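PDB 5ZLI: glutamine synthetase from Helicobacter pylori, which belongs to the type I-beta glutamine synthetases, dodecameric enzymes whose subunits each join a beta-grasp domain to a larger catalytic domain. Local coordinates for residues 265-270 and 325-330. Sequence-based numbering, arbitrary orientation.
Sequences FMPKPL and STNSYK
Asn-327 reaches from the short helix 326-331 to Lys-268 and bonds to its backbone N and, weakly, to its carbonyl O. Its OD1 accepts the Lys-268 N-H at 2.9 Å, a fairly straight bond. The donor stands 32° off the carbonyl plane. Its ND2 makes the weak second bond to Lys-268 O, at 3.5 Å. An amide suits this place because it offers an acceptor and a donor together, as a peptide would. It reaches the loop because chi1 (-166°) swings CG away from the backbone N, and ND2 also bonds Glu-474 of the second subunit. The methyl CE of Met-266 packs against the amide in van der Waals contact, the two side chains crossing at about a right angle. Pro-267, which has no N-H to satisfy, sets its ring against the helix, with CG 3.7 Å from Ser-328 CA. Lys-268 CB packs on Lys-330 CB (3.9 Å), and its outer methylenes run past Lys-330 O before its amine bonds Asp-273 O. Lys-330 NZ forms a salt bridge with Glu-474 of the second subunit. An asparagine amide on a short helix thus holds the backbone of a buried loop in the glutamine synthetase catalytic domain, where a second subunit meets the chain.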
loop_
_atom_site.group_PDB
_atom_site.type_symbol
_atom_site.label_atom_id
_atom_site.label_comp_id
_atom_site.label_asym_id
_atom_site.label_seq_id
_atom_site.Cartn_x
_atom_site.Cartn_y
_atom_site.Cartn_z
ATOM N N PHE B 265 -24.414 -16.723 -26.034
ATOM C CA PHE B 265 -25.635 -17.492 -26.193
ATOM C C PHE B 265 -25.517 -18.915 -25.639
ATOM O O PHE B 265 -26.410 -19.734 -25.905
ATOM C CB PHE B 265 -26.053 -17.538 -27.641
ATOM C CG PHE B 265 -26.462 -16.212 -28.215
ATOM C CD1 PHE B 265 -25.520 -15.257 -28.530
ATOM C CD2 PHE B 265 -27.774 -15.964 -28.547
ATOM C CE1 PHE B 265 -25.893 -14.089 -29.112
ATOM C CE2 PHE B 265 -28.141 -14.795 -29.129
ATOM C CZ PHE B 265 -27.218 -13.862 -29.413
ATOM N N MET B 266 -24.489 -19.198 -24.798
ATOM C CA MET B 266 -24.261 -20.560 -24.296
ATOM C C MET B 266 -25.413 -21.037 -23.407
ATOM O O MET B 266 -25.961 -20.263 -22.619
ATOM C CB MET B 266 -22.925 -20.650 -23.531
ATOM C CG MET B 266 -22.869 -20.050 -22.124
ATOM S SD MET B 266 -21.224 -20.111 -21.338
ATOM C CE MET B 266 -21.066 -21.842 -21.061
ATOM N N PRO B 267 -25.765 -22.323 -23.477
ATOM C CA PRO B 267 -27.012 -22.796 -22.828
ATOM C C PRO B 267 -27.120 -22.561 -21.319
ATOM O O PRO B 267 -28.194 -22.181 -20.867
ATOM C CB PRO B 267 -27.036 -24.288 -23.195
ATOM C CG PRO B 267 -26.183 -24.399 -24.391
ATOM C CD PRO B 267 -25.134 -23.370 -24.281
ATOM N N LYS B 268 -26.090 -22.855 -20.509
ATOM C CA LYS B 268 -26.192 -22.756 -19.045
ATOM C C LYS B 268 -24.926 -22.165 -18.412
ATOM O O LYS B 268 -24.049 -22.893 -17.935
ATOM C CB LYS B 268 -26.509 -24.133 -18.461
ATOM C CG LYS B 268 -26.883 -24.176 -16.988
ATOM C CD LYS B 268 -28.331 -23.775 -16.776
ATOM C CE LYS B 268 -28.900 -24.420 -15.557
ATOM N NZ LYS B 268 -30.234 -23.863 -15.360
ATOM N N PRO B 269 -24.804 -20.819 -18.372
ATOM C CA PRO B 269 -23.650 -20.205 -17.682
ATOM C C PRO B 269 -23.778 -20.112 -16.174
ATOM O O PRO B 269 -22.769 -20.080 -15.470
ATOM C CB PRO B 269 -23.587 -18.798 -18.281
ATOM C CG PRO B 269 -24.983 -18.500 -18.686
ATOM C CD PRO B 269 -25.566 -19.821 -19.157
ATOM N N LEU B 270 -24.990 -20.055 -15.649
ATOM C CA LEU B 270 -25.194 -19.883 -14.220
ATOM C C LEU B 270 -25.845 -21.140 -13.686
ATOM O O LEU B 270 -26.920 -21.526 -14.157
ATOM C CB LEU B 270 -26.087 -18.681 -13.917
ATOM C CG LEU B 270 -25.671 -17.338 -14.501
ATOM C CD1 LEU B 270 -26.761 -16.314 -14.260
ATOM C CD2 LEU B 270 -24.396 -16.903 -13.868
ATOM N N SER B 325 -23.432 -29.195 -27.580
ATOM C CA SER B 325 -22.355 -29.054 -26.612
ATOM C C SER B 325 -22.758 -29.776 -25.348
ATOM O O SER B 325 -23.938 -29.967 -25.062
ATOM C CB SER B 325 -22.070 -27.605 -26.259
ATOM O OG SER B 325 -23.205 -27.039 -25.662
ATOM N N THR B 326 -21.764 -30.175 -24.583
ATOM C CA THR B 326 -22.088 -30.714 -23.280
ATOM C C THR B 326 -22.762 -29.672 -22.394
ATOM O O THR B 326 -23.520 -30.012 -21.473
ATOM C CB THR B 326 -20.825 -31.264 -22.690
ATOM O OG1 THR B 326 -19.804 -30.283 -22.912
ATOM C CG2 THR B 326 -20.500 -32.544 -23.402
ATOM N N ASN B 327 -22.489 -28.401 -22.643
ATOM C CA ASN B 327 -23.143 -27.387 -21.846
ATOM C C ASN B 327 -24.649 -27.391 -22.094
ATOM O O ASN B 327 -25.430 -26.976 -21.229
ATOM C CB ASN B 327 -22.566 -26.026 -22.165
ATOM C CG ASN B 327 -22.950 -25.040 -21.157
ATOM O OD1 ASN B 327 -23.665 -24.072 -21.429
ATOM N ND2 ASN B 327 -22.478 -25.267 -19.943
ATOM N N SER B 328 -25.076 -27.846 -23.264
ATOM C CA SER B 328 -26.506 -27.984 -23.511
ATOM C C SER B 328 -27.181 -28.821 -22.445
ATOM O O SER B 328 -28.281 -28.497 -21.990
ATOM C CB SER B 328 -26.735 -28.596 -24.874
ATOM O OG SER B 328 -26.183 -27.738 -25.837
ATOM N N TYR B 329 -26.493 -29.831 -21.957
ATOM C CA TYR B 329 -27.110 -30.795 -21.078
ATOM C C TYR B 329 -27.116 -30.359 -19.623
ATOM O O TYR B 329 -27.817 -30.971 -18.826
ATOM C CB TYR B 329 -26.409 -32.130 -21.253
ATOM C CG TYR B 329 -26.599 -32.610 -22.645
ATOM C CD1 TYR B 329 -27.669 -33.446 -22.976
ATOM C CD2 TYR B 329 -25.770 -32.168 -23.661
ATOM C CE1 TYR B 329 -27.872 -33.863 -24.279
ATOM C CE2 TYR B 329 -25.959 -32.585 -24.975
ATOM C CZ TYR B 329 -27.005 -33.432 -25.273
ATOM O OH TYR B 329 -27.177 -33.834 -26.574
ATOM N N LYS B 330 -26.354 -29.329 -19.254
ATOM C CA LYS B 330 -26.562 -28.685 -17.963
ATOM C C LYS B 330 -27.859 -27.896 -17.909
ATOM O O LYS B 330 -28.340 -27.591 -16.818
ATOM C CB LYS B 330 -25.375 -27.781 -17.644
ATOM C CG LYS B 330 -24.058 -28.455 -17.974
ATOM C CD LYS B 330 -23.553 -29.275 -16.778
ATOM C CE LYS B 330 -22.602 -30.356 -17.249
ATOM N NZ LYS B 330 -21.544 -29.875 -18.150
#